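Local coordinates for protein leucine aminopeptidase (Legionella pneumophila, PDB 5GNE) that probably removes amino-terminal residues from peptides as a zinc-dependent aminopeptidase of the M28 peptidase family, at residues V187-H191 and E212-A216; L105-I109 and T362-A367; A138-K142 and I209-L213; F224-I230 and I369-N375; Y330-T334 and H357-F361. All blocks are in the same frame, centred on the assembly; numbering follows the deposited sequence.

Contact 1: V187-H191 and E212-A216; sequences VIGAH and ELEMA. With ZN (zinc ion), chain D.
Glu212 lays its carboxylate against the backbone of strand 187-191. Its CG stands between the backbone N and the carbonyl carbon (chi1 72°). From there the chain runs extended, and this carries the acid group to the strand. OE2 lies 3.5 Å from Ala190 CB. OE1 comes within 3.6 Å of Gly189 CA. OE1 is also 3.2 Å from Ile188 O, yet both atoms are acceptors and no hydrogen bond joins the segments. Such a close pair in a buried place would probably raise the proton affinity of the acid.

The apolar part lies at Ile188. Its CG2 passes alongside Glu212, 3.9 Å from Glu212 CB, with the two side chains running in opposite directions. Its CD1 meets Met215 CE tip to tip at 3.9 Å. The bend at Met215 chi3 (65°) turns that methyl to the isoleucine.

Metal binding lies at the end of the strand. CB of His191 points away from the helix, and NE2 binds a zinc ion at 2.3 Å. Asp204 and Asp266 bind the same ion.

Strand 185-191 and helix 202-221 belong to a beta-alpha-beta unit completed by strand 230-235. Ile188 and Met215 both also touch Phe232 on that strand, and Phe368 and Ile369 of helix 355-373 close in on the same apolar patch.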
# COMPACT_ATOMS: atom_id res chain seq x y z
N VAL A 187 10.60 3.03 2.96
CA VAL A 187 9.29 2.59 3.40
C VAL A 187 8.74 1.48 2.49
O VAL A 187 8.72 1.60 1.25
CB VAL A 187 8.28 3.76 3.45
CG1 VAL A 187 6.90 3.26 3.79
CG2 VAL A 187 8.73 4.80 4.46
N ILE A 188 8.30 0.41 3.13
CA ILE A 188 7.54 -0.66 2.50
C ILE A 188 6.14 -0.66 3.10
O ILE A 188 5.98 -0.64 4.33
CB ILE A 188 8.16 -2.06 2.77
CG1 ILE A 188 9.69 -2.03 2.70
CG2 ILE A 188 7.55 -3.10 1.83
CD1 ILE A 188 10.21 -1.65 1.34
N GLY A 189 5.11 -0.74 2.27
CA GLY A 189 3.76 -0.72 2.78
C GLY A 189 2.83 -1.64 2.02
O GLY A 189 3.07 -1.97 0.86
N ALA A 190 1.77 -2.07 2.70
CA ALA A 190 0.71 -2.85 2.09
C ALA A 190 -0.53 -2.57 2.91
O ALA A 190 -0.41 -2.16 4.05
CB ALA A 190 1.06 -4.35 2.10
N HIS A 191 -1.72 -2.76 2.36
CA HIS A 191 -2.90 -2.52 3.18
C HIS A 191 -3.50 -3.81 3.71
O HIS A 191 -3.50 -4.83 3.03
CB HIS A 191 -3.93 -1.70 2.41
CG HIS A 191 -4.70 -2.43 1.35
ND1 HIS A 191 -5.88 -3.08 1.62
CD2 HIS A 191 -4.52 -2.51 0.02
CE1 HIS A 191 -6.38 -3.59 0.50
NE2 HIS A 191 -5.58 -3.26 -0.49
N GLU A 212 5.77 -8.44 2.62
CA GLU A 212 6.57 -7.51 3.41
C GLU A 212 6.90 -8.10 4.76
O GLU A 212 7.96 -7.78 5.33
CB GLU A 212 5.90 -6.13 3.54
CG GLU A 212 4.69 -6.05 4.44
CD GLU A 212 4.21 -4.60 4.64
OE1 GLU A 212 4.99 -3.65 4.38
OE2 GLU A 212 3.04 -4.42 5.01
N LEU A 213 6.02 -8.96 5.28
CA LEU A 213 6.33 -9.63 6.55
C LEU A 213 7.53 -10.53 6.38
O LEU A 213 8.44 -10.51 7.21
CB LEU A 213 5.14 -10.44 7.05
CG LEU A 213 4.38 -9.71 8.16
CD1 LEU A 213 3.14 -10.48 8.54
CD2 LEU A 213 5.26 -9.47 9.40
N GLU A 214 7.58 -11.28 5.28
CA GLU A 214 8.78 -12.08 4.97
C GLU A 214 10.03 -11.21 4.76
O GLU A 214 11.14 -11.58 5.18
CB GLU A 214 8.53 -12.97 3.75
CG GLU A 214 9.69 -13.92 3.40
CD GLU A 214 10.15 -14.81 4.56
OE1 GLU A 214 9.40 -14.98 5.55
OE2 GLU A 214 11.26 -15.38 4.46
N MET A 215 9.87 -10.09 4.07
CA MET A 215 10.98 -9.15 3.90
C MET A 215 11.55 -8.73 5.26
O MET A 215 12.77 -8.81 5.49
CB MET A 215 10.52 -7.94 3.13
CG MET A 215 10.42 -8.21 1.63
SD MET A 215 9.45 -6.90 0.89
CE MET A 215 10.55 -5.53 1.21
N ALA A 216 10.66 -8.37 6.17
CA ALA A 216 11.05 -8.00 7.54
C ALA A 216 11.78 -9.14 8.23
O ALA A 216 12.77 -8.93 8.91
CB ALA A 216 9.84 -7.58 8.37
ZN ZN D . -5.58 -3.36 -2.78

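Contact 2: L105-I109 and T362-A367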
# COMPACT_ATOMS: atom_id res chain seq x y z
N LEU A 105 20.50 -12.61 0.90
CA LEU A 105 19.14 -12.43 1.40
C LEU A 105 18.16 -13.31 0.66
O LEU A 105 17.24 -13.85 1.29
CB LEU A 105 18.71 -10.96 1.36
CG LEU A 105 19.58 -10.07 2.26
CD1 LEU A 105 18.81 -8.85 2.64
CD2 LEU A 105 19.97 -10.80 3.55
N PHE A 106 18.31 -13.44 -0.66
CA PHE A 106 17.44 -14.35 -1.45
C PHE A 106 17.44 -15.76 -0.85
O PHE A 106 16.40 -16.34 -0.62
CB PHE A 106 17.86 -14.43 -2.92
CG PHE A 106 17.49 -13.21 -3.73
CD1 PHE A 106 17.05 -12.04 -3.09
CD2 PHE A 106 17.53 -13.24 -5.12
CE1 PHE A 106 16.70 -10.91 -3.81
CE2 PHE A 106 17.18 -12.11 -5.88
CZ PHE A 106 16.75 -10.94 -5.22
N GLU A 107 18.64 -16.28 -0.57
CA GLU A 107 18.79 -17.64 -0.05
C GLU A 107 18.10 -17.86 1.30
O GLU A 107 17.94 -19.00 1.74
CB GLU A 107 20.28 -17.99 0.07
CG GLU A 107 20.97 -18.17 -1.27
CD GLU A 107 22.49 -18.25 -1.16
OE1 GLU A 107 22.99 -19.17 -0.47
OE2 GLU A 107 23.18 -17.40 -1.76
N GLN A 108 17.69 -16.78 1.96
CA GLN A 108 16.97 -16.92 3.21
C GLN A 108 15.46 -16.78 3.07
O GLN A 108 14.74 -16.90 4.05
CB GLN A 108 17.49 -15.89 4.21
CG GLN A 108 18.96 -16.02 4.44
CD GLN A 108 19.35 -15.65 5.85
OE1 GLN A 108 19.55 -14.47 6.15
NE2 GLN A 108 19.41 -16.64 6.73
N ILE A 109 14.97 -16.56 1.86
CA ILE A 109 13.53 -16.49 1.68
C ILE A 109 12.91 -17.84 1.96
O ILE A 109 13.31 -18.84 1.36
CB ILE A 109 13.11 -16.08 0.28
CG1 ILE A 109 13.53 -14.63 0.00
CG2 ILE A 109 11.61 -16.25 0.11
CD1 ILE A 109 13.51 -14.28 -1.50
N THR A 362 8.88 -10.83 -3.06
CA THR A 362 9.80 -10.79 -1.92
C THR A 362 11.24 -10.56 -2.36
O THR A 362 11.94 -9.73 -1.76
CB THR A 362 9.73 -12.09 -1.08
OG1 THR A 362 8.37 -12.35 -0.77
CG2 THR A 362 10.49 -11.95 0.21
N LYS A 363 11.66 -11.24 -3.43
CA LYS A 363 12.99 -10.98 -3.98
C LYS A 363 13.13 -9.51 -4.34
O LYS A 363 14.09 -8.85 -3.91
CB LYS A 363 13.26 -11.85 -5.20
CG LYS A 363 13.54 -13.30 -4.85
CD LYS A 363 13.77 -14.18 -6.08
CE LYS A 363 14.25 -15.56 -5.64
NZ LYS A 363 14.20 -16.57 -6.70
N LEU A 364 12.17 -9.00 -5.10
CA LEU A 364 12.22 -7.61 -5.52
C LEU A 364 12.34 -6.66 -4.35
O LEU A 364 13.24 -5.85 -4.32
CB LEU A 364 10.97 -7.26 -6.33
CG LEU A 364 10.92 -5.78 -6.73
CD1 LEU A 364 12.12 -5.40 -7.57
CD2 LEU A 364 9.63 -5.51 -7.49
N GLY A 365 11.46 -6.82 -3.37
CA GLY A 365 11.53 -6.07 -2.13
C GLY A 365 12.88 -6.08 -1.44
O GLY A 365 13.37 -5.04 -0.97
N LEU A 366 13.50 -7.25 -1.37
CA LEU A 366 14.77 -7.37 -0.66
C LEU A 366 15.92 -6.72 -1.44
O LEU A 366 16.78 -6.08 -0.85
CB LEU A 366 15.07 -8.83 -0.36
CG LEU A 366 14.20 -9.41 0.77
CD1 LEU A 366 14.32 -10.92 0.94
CD2 LEU A 366 14.52 -8.73 2.08
N ALA A 367 15.95 -6.88 -2.76
CA ALA A 367 16.93 -6.16 -3.60
C ALA A 367 16.76 -4.64 -3.43
O ALA A 367 17.73 -3.87 -3.29
CB ALA A 367 16.79 -6.56 -5.04
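Lys363 crosses Phe106 at about a right angle and lays its aliphatic chain over one face of the ring. CB starts the contact, 3.6 Å from Phe106 CZ. The first torsion sets CG beside the backbone N (chi1 -74°), over the middle of the ring. CG is 3.8 Å from the ring centroid and only 4° off the normal, a CH-pi contact. The same CG meets Ile109 CD1 at 3.5 Å, so one methylene touches both the phenylalanine and the isoleucine. The chain then stays extended. CD passes 4.0 Å from Phe106 CD2, and CE is still 4.1 Å from that ring carbon.

Other groups widen the patch. Phe106 CE1 also comes 3.3 Å from Lys363 O. Leu366 CB lies at the edge of the Phe106 ring, near its plane. Ile109 CG1 packs 3.9 Å from Leu366 CD1, the two side chains sliding past each other in opposite directions. Thr362 adds its methyl, CG2, beside Ile109, while its hydroxyl is bonded to Met358 O one turn back.

A type I turn from Phe106 to Ile109 places both residues against helix 355-373. Tyr301 of helix 288-302 flanks the Phe106 ring, and Val218 of helix 202-221 touches Leu366. No hydrogen bond crosses between the segments. The contact therefore rests mainly on hydrocarbon and ring surface, and the lysine side chain takes part through its methylenes.

Contact 3: A138-K142 and I209-L213; sequences AQWFK and ISVEL
Phe141 and Trp140 are neighbours on one helix, and both reach helix 209-213 with the same first torsion. Phe141 has CG anti to the backbone N (chi1 177°), which swings the ring toward the second helix although its CB does not start that way. Its edge atom CD2 comes 4.0 Å from Ile209 CG2, which lies near the ring plane. CE2 meets Leu213 CG at 4.0 Å, the two side chains passing in opposite directions. The Glu212 carboxylate is also close, with OE2 3.9 Å from Phe141 CE2. Its plane is turned 47° from the ring.

The two segments run nearly parallel, their axes 12.6 Å apart, so large side chains have to span the gap. Both helices pack on the mixed sheet of this M28 peptidase. Helix 132-151 meets strand 170-177, where Phe141 touches Val173. Helix 202-221 is the connecting helix of a beta-alpha-beta unit.

The six-membered ring of Trp140 meets Leu213 through CZ3, 3.9 Å from Leu213 CD1. Leu213 is in an unusual conformation, with chi1 at -101°, away from the staggered positions. Its CD1 touches both aromatic residues and is also 4.1 Å from Phe141 CD2. Trp140 also stacks with His120 of helix 111-123. Leu121 of that helix touches both Trp140 and Ile209.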
# COMPACT_ATOMS: atom_id res chain seq x y z
N ALA A 138 -4.90 -6.08 12.31
CA ALA A 138 -3.91 -5.05 12.55
C ALA A 138 -3.10 -5.40 13.79
O ALA A 138 -1.87 -5.33 13.77
CB ALA A 138 -4.58 -3.69 12.70
N GLN A 139 -3.78 -5.80 14.86
CA GLN A 139 -3.07 -6.17 16.09
C GLN A 139 -2.15 -7.34 15.87
O GLN A 139 -1.03 -7.36 16.37
CB GLN A 139 -4.05 -6.47 17.22
CG GLN A 139 -4.87 -5.27 17.60
CD GLN A 139 -5.99 -5.58 18.55
OE1 GLN A 139 -6.62 -6.63 18.45
NE2 GLN A 139 -6.24 -4.67 19.47
N TRP A 140 -2.64 -8.32 15.13
CA TRP A 140 -1.83 -9.47 14.74
C TRP A 140 -0.51 -9.04 14.07
O TRP A 140 0.58 -9.48 14.45
CB TRP A 140 -2.65 -10.37 13.81
CG TRP A 140 -1.95 -11.63 13.46
CD1 TRP A 140 -1.86 -12.76 14.22
CD2 TRP A 140 -1.24 -11.90 12.25
NE1 TRP A 140 -1.14 -13.72 13.56
CE2 TRP A 140 -0.74 -13.22 12.35
CE3 TRP A 140 -0.98 -11.16 11.09
CZ2 TRP A 140 0.00 -13.82 11.33
CZ3 TRP A 140 -0.23 -11.76 10.08
CH2 TRP A 140 0.26 -13.07 10.21
N PHE A 141 -0.62 -8.19 13.07
CA PHE A 141 0.53 -7.74 12.31
C PHE A 141 1.57 -7.12 13.22
O PHE A 141 2.76 -7.46 13.13
CB PHE A 141 0.09 -6.72 11.25
CG PHE A 141 1.22 -6.14 10.45
CD1 PHE A 141 1.87 -4.99 10.88
CD2 PHE A 141 1.60 -6.73 9.26
CE1 PHE A 141 2.90 -4.44 10.15
CE2 PHE A 141 2.62 -6.19 8.50
CZ PHE A 141 3.29 -5.04 8.95
N LYS A 142 1.12 -6.26 14.13
CA LYS A 142 2.03 -5.55 15.04
C LYS A 142 2.79 -6.57 15.87
O LYS A 142 4.00 -6.48 16.05
CB LYS A 142 1.26 -4.59 15.95
CG LYS A 142 2.19 -3.60 16.68
CD LYS A 142 1.53 -2.89 17.86
CE LYS A 142 2.52 -1.95 18.53
NZ LYS A 142 3.50 -2.69 19.40
N ILE A 209 0.79 -7.91 2.26
CA ILE A 209 1.17 -8.02 3.66
C ILE A 209 2.14 -9.18 3.88
O ILE A 209 3.17 -9.03 4.54
CB ILE A 209 -0.05 -8.27 4.57
CG1 ILE A 209 -0.91 -7.01 4.66
CG2 ILE A 209 0.40 -8.72 5.95
CD1 ILE A 209 -0.25 -5.89 5.42
N SER A 210 1.82 -10.34 3.33
CA SER A 210 2.69 -11.50 3.56
C SER A 210 4.10 -11.24 3.01
O SER A 210 5.10 -11.60 3.63
CB SER A 210 2.08 -12.76 2.93
OG SER A 210 2.20 -12.75 1.52
N VAL A 211 4.16 -10.65 1.83
CA VAL A 211 5.45 -10.38 1.20
C VAL A 211 6.33 -9.49 2.06
O VAL A 211 7.52 -9.76 2.23
CB VAL A 211 5.25 -9.77 -0.19
CG1 VAL A 211 6.55 -9.16 -0.73
CG2 VAL A 211 4.70 -10.87 -1.13
N GLU A 212 5.77 -8.44 2.62
CA GLU A 212 6.57 -7.51 3.41
C GLU A 212 6.90 -8.10 4.76
O GLU A 212 7.96 -7.78 5.33
CB GLU A 212 5.90 -6.13 3.54
CG GLU A 212 4.69 -6.05 4.44
CD GLU A 212 4.21 -4.60 4.64
OE1 GLU A 212 4.99 -3.65 4.38
OE2 GLU A 212 3.04 -4.42 5.01
N LEU A 213 6.02 -8.96 5.28
CA LEU A 213 6.33 -9.63 6.55
C LEU A 213 7.53 -10.53 6.38
O LEU A 213 8.44 -10.51 7.21
CB LEU A 213 5.14 -10.44 7.05
CG LEU A 213 4.38 -9.71 8.16
CD1 LEU A 213 3.14 -10.48 8.54
CD2 LEU A 213 5.26 -9.47 9.40

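Contact 4: F224-I230 and I369-N375; sequences FELNRPI and IVELGLN. With SO4 (sulfate ion), chain E.
Leu226 and Asn227 pack on Gly373 at the carboxyl end of helix 355-373. Their segment, 224-230, is the link of a beta-alpha-beta unit that leads from helix 202-221 into strand 230-235.

In the first shell, Asn227 N gives a hydrogen bond to Gly373 O, 2.9 Å long and 155° at the hydrogen. Arg228 also reaches the helix end. Its chain is extended from CG to NE, and NE makes a weak hydrogen bond of 3.1 Å to Leu372 O, in the guanidinium plane. Leu226 CD2 lies 3.6 Å from Gly373 CA, a tight fit against a residue that has no side chain. The other methyl, Leu226 CD1, meets Ile369 CG2 at 3.4 Å. Leu374 CD2 sits 3.8 Å from Leu226 CD2. Phe224 turns the edge of its ring to Val370, with CZ 4.0 Å from Val370 CG2. Further along, Ile230 packs on Ile369.

Farther out, Leu105 of helix 99-106 touches both Phe224 and Val370. Lys181 forms a salt bridge with Glu225 and a hydrogen bond with Leu226 O. Arg228 NH1 bonds to Glu184 O. A sulfate, probably from the crystallisation liquor, accepts bonds from both terminal nitrogens of Arg228, NH1 and NH2: NH2 meets its O2, and NH1 reaches its O3 almost straight, at 173°.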
# COMPACT_ATOMS: atom_id res chain seq x y z
N PHE A 224 24.11 -8.70 7.92
CA PHE A 224 24.51 -7.31 7.82
C PHE A 224 23.35 -6.40 8.22
O PHE A 224 22.17 -6.76 8.14
CB PHE A 224 25.04 -6.97 6.42
CG PHE A 224 24.06 -7.28 5.31
CD1 PHE A 224 23.10 -6.36 4.93
CD2 PHE A 224 24.11 -8.51 4.66
CE1 PHE A 224 22.21 -6.65 3.92
CE2 PHE A 224 23.23 -8.80 3.65
CZ PHE A 224 22.28 -7.87 3.28
N GLU A 225 23.70 -5.22 8.71
CA GLU A 225 22.72 -4.22 9.06
C GLU A 225 22.54 -3.29 7.87
O GLU A 225 23.31 -3.34 6.91
CB GLU A 225 23.17 -3.46 10.30
CG GLU A 225 23.03 -4.29 11.56
CD GLU A 225 22.69 -3.45 12.76
OE1 GLU A 225 22.75 -2.21 12.63
OE2 GLU A 225 22.35 -4.00 13.81
N LEU A 226 21.49 -2.48 7.89
CA LEU A 226 21.32 -1.49 6.83
C LEU A 226 21.83 -0.17 7.35
O LEU A 226 21.93 0.01 8.55
CB LEU A 226 19.86 -1.41 6.44
CG LEU A 226 19.57 -2.66 5.62
CD1 LEU A 226 18.09 -2.86 5.53
CD2 LEU A 226 20.17 -2.60 4.22
N ASN A 227 22.14 0.77 6.46
CA ASN A 227 22.57 2.09 6.90
C ASN A 227 21.44 3.11 6.99
O ASN A 227 21.70 4.29 7.24
CB ASN A 227 23.66 2.61 5.97
CG ASN A 227 24.92 1.77 6.00
OD1 ASN A 227 25.27 1.18 7.02
ND2 ASN A 227 25.62 1.73 4.88
N ARG A 228 20.20 2.67 6.81
CA ARG A 228 19.03 3.54 6.87
C ARG A 228 17.98 2.81 7.66
O ARG A 228 17.95 1.59 7.61
CB ARG A 228 18.45 3.81 5.49
CG ARG A 228 19.47 4.10 4.44
CD ARG A 228 18.81 4.32 3.07
NE ARG A 228 19.73 5.13 2.28
CZ ARG A 228 19.96 6.42 2.50
NH1 ARG A 228 19.32 7.06 3.46
NH2 ARG A 228 20.83 7.05 1.75
N PRO A 229 17.07 3.53 8.32
CA PRO A 229 15.86 2.87 8.84
C PRO A 229 15.01 2.30 7.70
O PRO A 229 14.86 2.95 6.66
CB PRO A 229 15.11 3.99 9.54
CG PRO A 229 16.10 5.12 9.67
CD PRO A 229 17.02 4.99 8.51
N ILE A 230 14.43 1.13 7.93
CA ILE A 230 13.49 0.53 7.01
C ILE A 230 12.16 0.44 7.71
O ILE A 230 12.06 -0.16 8.77
CB ILE A 230 13.91 -0.89 6.59
CG1 ILE A 230 15.37 -0.90 6.18
CG2 ILE A 230 13.00 -1.40 5.46
CD1 ILE A 230 15.74 0.12 5.12
N ILE A 369 15.47 -3.10 -0.80
CA ILE A 369 15.98 -2.77 0.52
C ILE A 369 17.51 -2.78 0.58
O ILE A 369 18.12 -1.91 1.18
CB ILE A 369 15.41 -3.72 1.57
CG1 ILE A 369 13.94 -3.42 1.83
CG2 ILE A 369 16.15 -3.58 2.87
CD1 ILE A 369 13.34 -4.39 2.79
N VAL A 370 18.16 -3.75 -0.06
CA VAL A 370 19.62 -3.81 0.02
C VAL A 370 20.25 -2.68 -0.78
O VAL A 370 21.14 -1.98 -0.30
CB VAL A 370 20.17 -5.17 -0.47
CG1 VAL A 370 21.68 -5.11 -0.63
CG2 VAL A 370 19.80 -6.27 0.51
N GLU A 371 19.84 -2.52 -2.03
CA GLU A 371 20.54 -1.56 -2.85
C GLU A 371 20.28 -0.11 -2.42
O GLU A 371 21.17 0.75 -2.56
CB GLU A 371 20.23 -1.78 -4.31
CG GLU A 371 20.67 -3.18 -4.77
CD GLU A 371 22.17 -3.32 -4.91
OE1 GLU A 371 22.90 -2.36 -4.63
OE2 GLU A 371 22.65 -4.40 -5.33
N LEU A 372 19.10 0.18 -1.88
CA LEU A 372 18.88 1.49 -1.26
C LEU A 372 19.47 1.56 0.16
O LEU A 372 20.04 2.59 0.56
CB LEU A 372 17.39 1.81 -1.23
CG LEU A 372 16.75 2.18 -2.58
CD1 LEU A 372 15.27 2.36 -2.43
CD2 LEU A 372 17.36 3.47 -3.06
N GLY A 373 19.32 0.47 0.91
CA GLY A 373 19.72 0.39 2.31
C GLY A 373 21.21 0.52 2.56
O GLY A 373 21.64 0.96 3.62
N LEU A 374 22.00 0.13 1.57
CA LEU A 374 23.44 0.25 1.63
C LEU A 374 24.04 1.16 0.50
O LEU A 374 25.26 1.25 0.36
CB LEU A 374 24.02 -1.16 1.54
CG LEU A 374 23.53 -2.37 2.33
CD1 LEU A 374 24.17 -3.66 1.79
CD2 LEU A 374 23.91 -2.18 3.79
N ASN A 375 23.19 1.87 -0.24
CA ASN A 375 23.60 2.84 -1.29
C ASN A 375 24.66 2.37 -2.30
O ASN A 375 24.34 1.66 -3.26
CB ASN A 375 24.10 4.13 -0.66
CG ASN A 375 23.16 4.66 0.38
OD1 ASN A 375 22.75 3.96 1.31
ND2 ASN A 375 22.81 5.93 0.24
S SO4 E . 20.86 10.43 2.91
O1 SO4 E . 22.09 9.84 3.45
O2 SO4 E . 20.63 9.99 1.53
O3 SO4 E . 19.73 10.05 3.75
O4 SO4 E . 20.99 11.89 2.95

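Contact 5: Y330-T334 and H357-F361; sequences YPSAT and HMVNF
Phe361 pushes the far end of its ring against the chain of strand 331-332. CG lies beside the backbone N (chi1 -79°), and the ring points off the helix toward the strand. CZ is 3.4 Å from Ser332 C, which lies near the ring plane. CE2 packs 3.8 Å from Pro331 CB. The ring thus meets the strand edge-on and touches mostly backbone, with the proline ring at one side.

Ala333 is the second main partner. It follows the strand and has left extended geometry. Its N lies 3.4 Å from Phe361 CZ. Its methyl is shared between two rings: CB is 4.3 Å from Phe361 CZ and 3.7 Å from His357 NE2.

His357 gives the polar link. Its NE2 donates a weak hydrogen bond of 3.3 Å to Ala333 O. The bond is fairly straight, at 165°, and the acceptor lies near the imidazole plane. His357 and Phe361 are one helical turn apart, and Phe361 CE1 sits over the centre of the His357 ring. This contact would restrict rotation of the imidazole and keep its NE2 edge facing the carbonyl.

All five touching residues are buried. CB of Ser332 points away from the helix, and its side chain lies about 9 Å from a zinc ion. Strand 328-332 lies in the mixed sheet between strands 259-264 and 279-282, and Ile279 of the latter also touches Phe361. Val211 of helix 202-221 also packs against Phe361, so the two helices lie side by side against the sheet.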
# COMPACT_ATOMS: atom_id res chain seq x y z
N TYR A 330 5.53 1.14 -7.38
CA TYR A 330 4.44 0.18 -7.15
C TYR A 330 4.49 -1.02 -8.11
O TYR A 330 3.96 -0.96 -9.22
CB TYR A 330 3.09 0.93 -7.24
CG TYR A 330 1.80 0.11 -7.06
CD1 TYR A 330 1.80 -1.19 -6.56
CD2 TYR A 330 0.58 0.67 -7.40
CE1 TYR A 330 0.61 -1.91 -6.43
CE2 TYR A 330 -0.60 -0.03 -7.27
CZ TYR A 330 -0.58 -1.31 -6.79
OH TYR A 330 -1.78 -1.97 -6.66
N PRO A 331 5.16 -2.11 -7.71
CA PRO A 331 5.11 -3.34 -8.52
C PRO A 331 3.78 -4.09 -8.33
O PRO A 331 3.30 -4.22 -7.19
CB PRO A 331 6.29 -4.16 -7.99
CG PRO A 331 6.41 -3.74 -6.55
CD PRO A 331 6.03 -2.27 -6.52
N SER A 332 3.19 -4.58 -9.41
CA SER A 332 1.90 -5.26 -9.33
C SER A 332 1.83 -6.64 -10.04
O SER A 332 2.44 -6.86 -11.08
CB SER A 332 0.84 -4.33 -9.89
OG SER A 332 -0.44 -4.89 -9.73
N ALA A 333 1.05 -7.54 -9.45
CA ALA A 333 0.83 -8.89 -9.97
C ALA A 333 0.20 -8.96 -11.37
O ALA A 333 0.50 -9.87 -12.13
CB ALA A 333 -0.03 -9.69 -8.98
N THR A 334 -0.66 -8.00 -11.70
CA THR A 334 -1.43 -8.03 -12.95
C THR A 334 -1.38 -6.70 -13.69
O THR A 334 -1.04 -5.67 -13.10
CB THR A 334 -2.92 -8.39 -12.71
OG1 THR A 334 -3.49 -7.42 -11.82
CG2 THR A 334 -3.06 -9.76 -12.08
N HIS A 357 5.02 -16.39 -7.49
CA HIS A 357 4.84 -14.97 -7.78
C HIS A 357 5.14 -14.06 -6.57
O HIS A 357 5.85 -13.07 -6.68
CB HIS A 357 3.39 -14.78 -8.27
CG HIS A 357 3.20 -13.65 -9.23
ND1 HIS A 357 4.09 -13.37 -10.25
CD2 HIS A 357 2.16 -12.80 -9.40
CE1 HIS A 357 3.64 -12.35 -10.95
NE2 HIS A 357 2.47 -11.99 -10.47
N MET A 358 4.65 -14.46 -5.41
CA MET A 358 4.94 -13.79 -4.16
C MET A 358 6.41 -13.87 -3.79
O MET A 358 7.01 -12.86 -3.38
CB MET A 358 4.10 -14.40 -3.07
CG MET A 358 2.63 -14.19 -3.32
SD MET A 358 1.67 -14.67 -1.92
CE MET A 358 0.07 -14.42 -2.56
N VAL A 359 7.00 -15.06 -3.98
CA VAL A 359 8.42 -15.20 -3.73
C VAL A 359 9.18 -14.18 -4.59
O VAL A 359 10.10 -13.54 -4.10
CB VAL A 359 8.94 -16.64 -4.05
CG1 VAL A 359 10.47 -16.63 -4.15
CG2 VAL A 359 8.50 -17.63 -2.99
N ASN A 360 8.78 -14.00 -5.85
CA ASN A 360 9.46 -13.02 -6.70
C ASN A 360 9.29 -11.57 -6.19
O ASN A 360 10.25 -10.81 -6.19
CB ASN A 360 9.00 -13.14 -8.15
CG ASN A 360 9.64 -14.34 -8.89
OD1 ASN A 360 10.68 -14.87 -8.47
ND2 ASN A 360 9.02 -14.76 -9.99
N PHE A 361 8.08 -11.20 -5.74
CA PHE A 361 7.90 -9.89 -5.09
C PHE A 361 8.74 -9.75 -3.82
O PHE A 361 9.29 -8.68 -3.55
CB PHE A 361 6.43 -9.64 -4.75
CG PHE A 361 5.59 -9.22 -5.92
CD1 PHE A 361 4.95 -10.17 -6.70
CD2 PHE A 361 5.46 -7.88 -6.24
CE1 PHE A 361 4.18 -9.79 -7.80
CE2 PHE A 361 4.68 -7.49 -7.33
CZ PHE A 361 4.04 -8.45 -8.11

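Overall arrangement
Residues 105-109 come first and open the long loop that contact 2 closes at 362-367. Contact 3 opens next at 138-142, and it ends on helix 202-221. Contact 1 opens at strand 185-191 and ends on the same stretch of that helix, sharing Glu212 and Leu213. The loop after this helix opens contact 4, which closes at the C terminus. Contacts 2 and 4 therefore cross. Contact 5 lies within both of their loops, and contacts 1 and 3 lie within that of contact 2. Helix 355-373 serves contacts 2, 4 and 5. The five contacts together tie the mixed sheet to helices 132-151, 202-221 and 355-373 and to the end of helix 99-106.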